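Local coordinates for initiator protein NS1 (Murine minute virus, PDB 4R94), which nicks the viral replication origin through its N-terminal nuclease domain and unwinds DNA with a separate ATP-driven helicase region to start genome replication, at residues A[92-95]-A[96-100]. Residues are numbered along the deposited sequence; the frame is centred on the assembly and turned at random.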
ATOM      1  N   SER A  92      -3.577   7.584   0.815  1.00 16.04           N
ATOM      2  CA  SER A  92      -4.549   8.001   1.823  1.00 16.06           C
ATOM      3  C   SER A  92      -5.700   7.002   1.953  1.00 16.27           C
ATOM      4  O   SER A  92      -6.131   6.723   3.066  1.00 17.73           O
ATOM      5  CB  SER A  92      -5.094   9.430   1.535  1.00 15.83           C
ATOM      6  OG  SER A  92      -5.984   9.486   0.426  1.00 18.90           O
ATOM      7  N   LEU A  93      -6.196   6.465   0.833  1.00 16.44           N
ATOM      8  CA  LEU A  93      -7.320   5.532   0.868  1.00 14.93           C
ATOM      9  C   LEU A  93      -6.959   4.178   1.489  1.00 16.36           C
ATOM     10  O   LEU A  93      -7.764   3.607   2.250  1.00 15.95           O
ATOM     11  CB  LEU A  93      -7.886   5.311  -0.540  1.00 15.53           C
ATOM     12  CG  LEU A  93      -8.514   6.541  -1.210  1.00 16.69           C
ATOM     13  CD1 LEU A  93      -8.992   6.129  -2.591  1.00 20.91           C
ATOM     14  CD2 LEU A  93      -9.666   7.145  -0.384  1.00 21.04           C
ATOM     15  N   VAL A  94      -5.786   3.656   1.134  1.00 16.17           N
ATOM     16  CA  VAL A  94      -5.298   2.420   1.725  1.00 15.08           C
ATOM     17  C   VAL A  94      -5.220   2.556   3.245  1.00 17.48           C
ATOM     18  O   VAL A  94      -5.751   1.713   3.990  1.00 17.38           O
ATOM     19  CB  VAL A  94      -3.924   2.038   1.154  1.00 16.18           C
ATOM     20  CG1 VAL A  94      -3.324   0.872   1.948  1.00 15.27           C
ATOM     21  CG2 VAL A  94      -4.073   1.646  -0.327  1.00 17.42           C
ATOM     22  N   LYS A  95      -4.594   3.638   3.701  1.00 16.41           N
ATOM     23  CA  LYS A  95      -4.442   3.843   5.133  1.00 18.46           C
ATOM     24  C   LYS A  95      -5.782   4.061   5.820  1.00 18.49           C
ATOM     25  O   LYS A  95      -5.982   3.553   6.925  1.00 19.23           O
ATOM     26  CB  LYS A  95      -3.481   4.996   5.394  1.00 19.46           C
ATOM     27  CG  LYS A  95      -2.069   4.582   5.023  1.00 19.10           C
ATOM     28  CD  LYS A  95      -1.068   5.699   5.078  1.00 20.15           C
ATOM     29  CE  LYS A  95       0.313   5.121   4.738  1.00 19.40           C
ATOM     30  NZ  LYS A  95       1.352   6.189   4.717  1.00 18.82           N
ATOM     31  N   LYS A  96      -6.702   4.781   5.169  1.00 16.72           N
ATOM     32  CA  LYS A  96      -8.055   4.929   5.712  1.00 19.02           C
ATOM     33  C   LYS A  96      -8.675   3.553   5.958  1.00 20.73           C
ATOM     34  O   LYS A  96      -9.281   3.326   7.000  1.00 19.67           O
ATOM     35  CB  LYS A  96      -8.954   5.747   4.782  1.00 20.62           C
ATOM     36  CG  LYS A  96     -10.316   6.053   5.379  1.00 24.24           C
ATOM     37  CD  LYS A  96     -10.190   7.114   6.449  1.00 29.99           C
ATOM     38  CE  LYS A  96     -11.564   7.520   6.981  1.00 34.91           C
ATOM     39  NZ  LYS A  96     -11.444   8.629   7.952  1.00 40.95           N
ATOM     40  N   CYS A  97      -8.494   2.630   5.008  1.00 17.95           N
ATOM     41  CA  CYS A  97      -9.067   1.294   5.147  1.00 19.06           C
ATOM     42  C   CYS A  97      -8.477   0.562   6.344  1.00 20.97           C
ATOM     43  O   CYS A  97      -9.200  -0.065   7.125  1.00 17.97           O
ATOM     44  CB  CYS A  97      -8.836   0.460   3.883  1.00 16.62           C
ATOM     45  SG  CYS A  97      -9.778   1.051   2.485  1.00 19.22           S
ATOM     46  N   LEU A  98      -7.155   0.622   6.464  1.00 16.88           N
ATOM     47  CA  LEU A  98      -6.463  -0.027   7.566  1.00 17.02           C
ATOM     48  C   LEU A  98      -6.974   0.543   8.887  1.00 18.36           C
ATOM     49  O   LEU A  98      -7.278  -0.206   9.814  1.00 19.30           O
ATOM     50  CB  LEU A  98      -4.950   0.177   7.463  1.00 18.71           C
ATOM     51  CG  LEU A  98      -4.254  -0.384   6.225  1.00 17.50           C
ATOM     52  CD1 LEU A  98      -2.808   0.100   6.226  1.00 19.10           C
ATOM     53  CD2 LEU A  98      -4.338  -1.904   6.189  1.00 19.71           C
ATOM     54  N   PHE A  99      -7.054   1.866   8.963  1.00 17.99           N
ATOM     55  CA  PHE A  99      -7.449   2.516  10.219  1.00 20.88           C
ATOM     56  C   PHE A  99      -8.910   2.216  10.568  1.00 23.39           C
ATOM     57  O   PHE A  99      -9.241   2.059  11.742  1.00 22.57           O
ATOM     58  CB  PHE A  99      -7.196   4.022  10.147  1.00 23.76           C
ATOM     59  CG  PHE A  99      -5.742   4.386   9.984  1.00 25.16           C
ATOM     60  CD1 PHE A  99      -4.741   3.470  10.262  1.00 30.46           C
ATOM     61  CD2 PHE A  99      -5.381   5.648   9.545  1.00 26.54           C
ATOM     62  CE1 PHE A  99      -3.411   3.813  10.110  1.00 31.26           C
ATOM     63  CE2 PHE A  99      -4.055   5.991   9.396  1.00 28.22           C
ATOM     64  CZ  PHE A  99      -3.076   5.080   9.678  1.00 26.61           C
ATOM     65  N   GLU A 100      -9.770   2.112   9.555  1.00 20.64           N
ATOM     66  CA  GLU A 100     -11.165   1.755   9.787  1.00 23.35           C
ATOM     67  C   GLU A 100     -11.280   0.367  10.390  1.00 23.38           C
ATOM     68  O   GLU A 100     -12.079   0.160  11.307  1.00 24.86           O
ATOM     69  CB  GLU A 100     -11.973   1.850   8.486  1.00 23.67           C
ATOM     70  CG  GLU A 100     -12.192   3.289   8.058  1.00 26.79           C
ATOM     71  CD  GLU A 100     -12.950   3.455   6.754  1.00 31.88           C
ATOM     72  OE1 GLU A 100     -12.684   2.701   5.795  1.00 36.94           O
ATOM     73  OE2 GLU A 100     -13.801   4.368   6.683  1.00 36.44           O
TER
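Phe99 lays one face of its ring over the carbonyl of Lys95, one helical turn earlier: Lys95 O sits 3.2 Å above the ring plane, displaced toward the rim on the side of CG. With CG anti to its own carbonyl carbon (chi1 -63°), the ring leans back along the helix, and Phe99 CE2 comes within 4.2 Å of Lys95 CB. Lys95 O also accepts a hydrogen bond from Phe99 N at 2.9 Å (N-H...O 163°). Lys95 runs out extended to a salt bridge with Asp91 and a hydrogen bond to Ser231; both it and Phe99 touch Trp114 on strand 112-121. This is the middle of helix 81-104, which packs on the antiparallel sheet carrying the metal-binding histidines of this HUH-type nuclease domain; the side chain of Val94 is about 9 Å from those of His127 and His129. Val94 CG1 meets Leu98 CD1 loosely at 4.4 Å, and both residues press on Val130 of the sheet. Around the helix, Cys97 brings SG to 3.3 Å from Leu93 O and contacts Tyr152 of helix 142-160. Lys96 CB lies 3.4 Å from Ser92 O, while its ammonium group (NZ) forms salt bridges with Glu53 and Glu55.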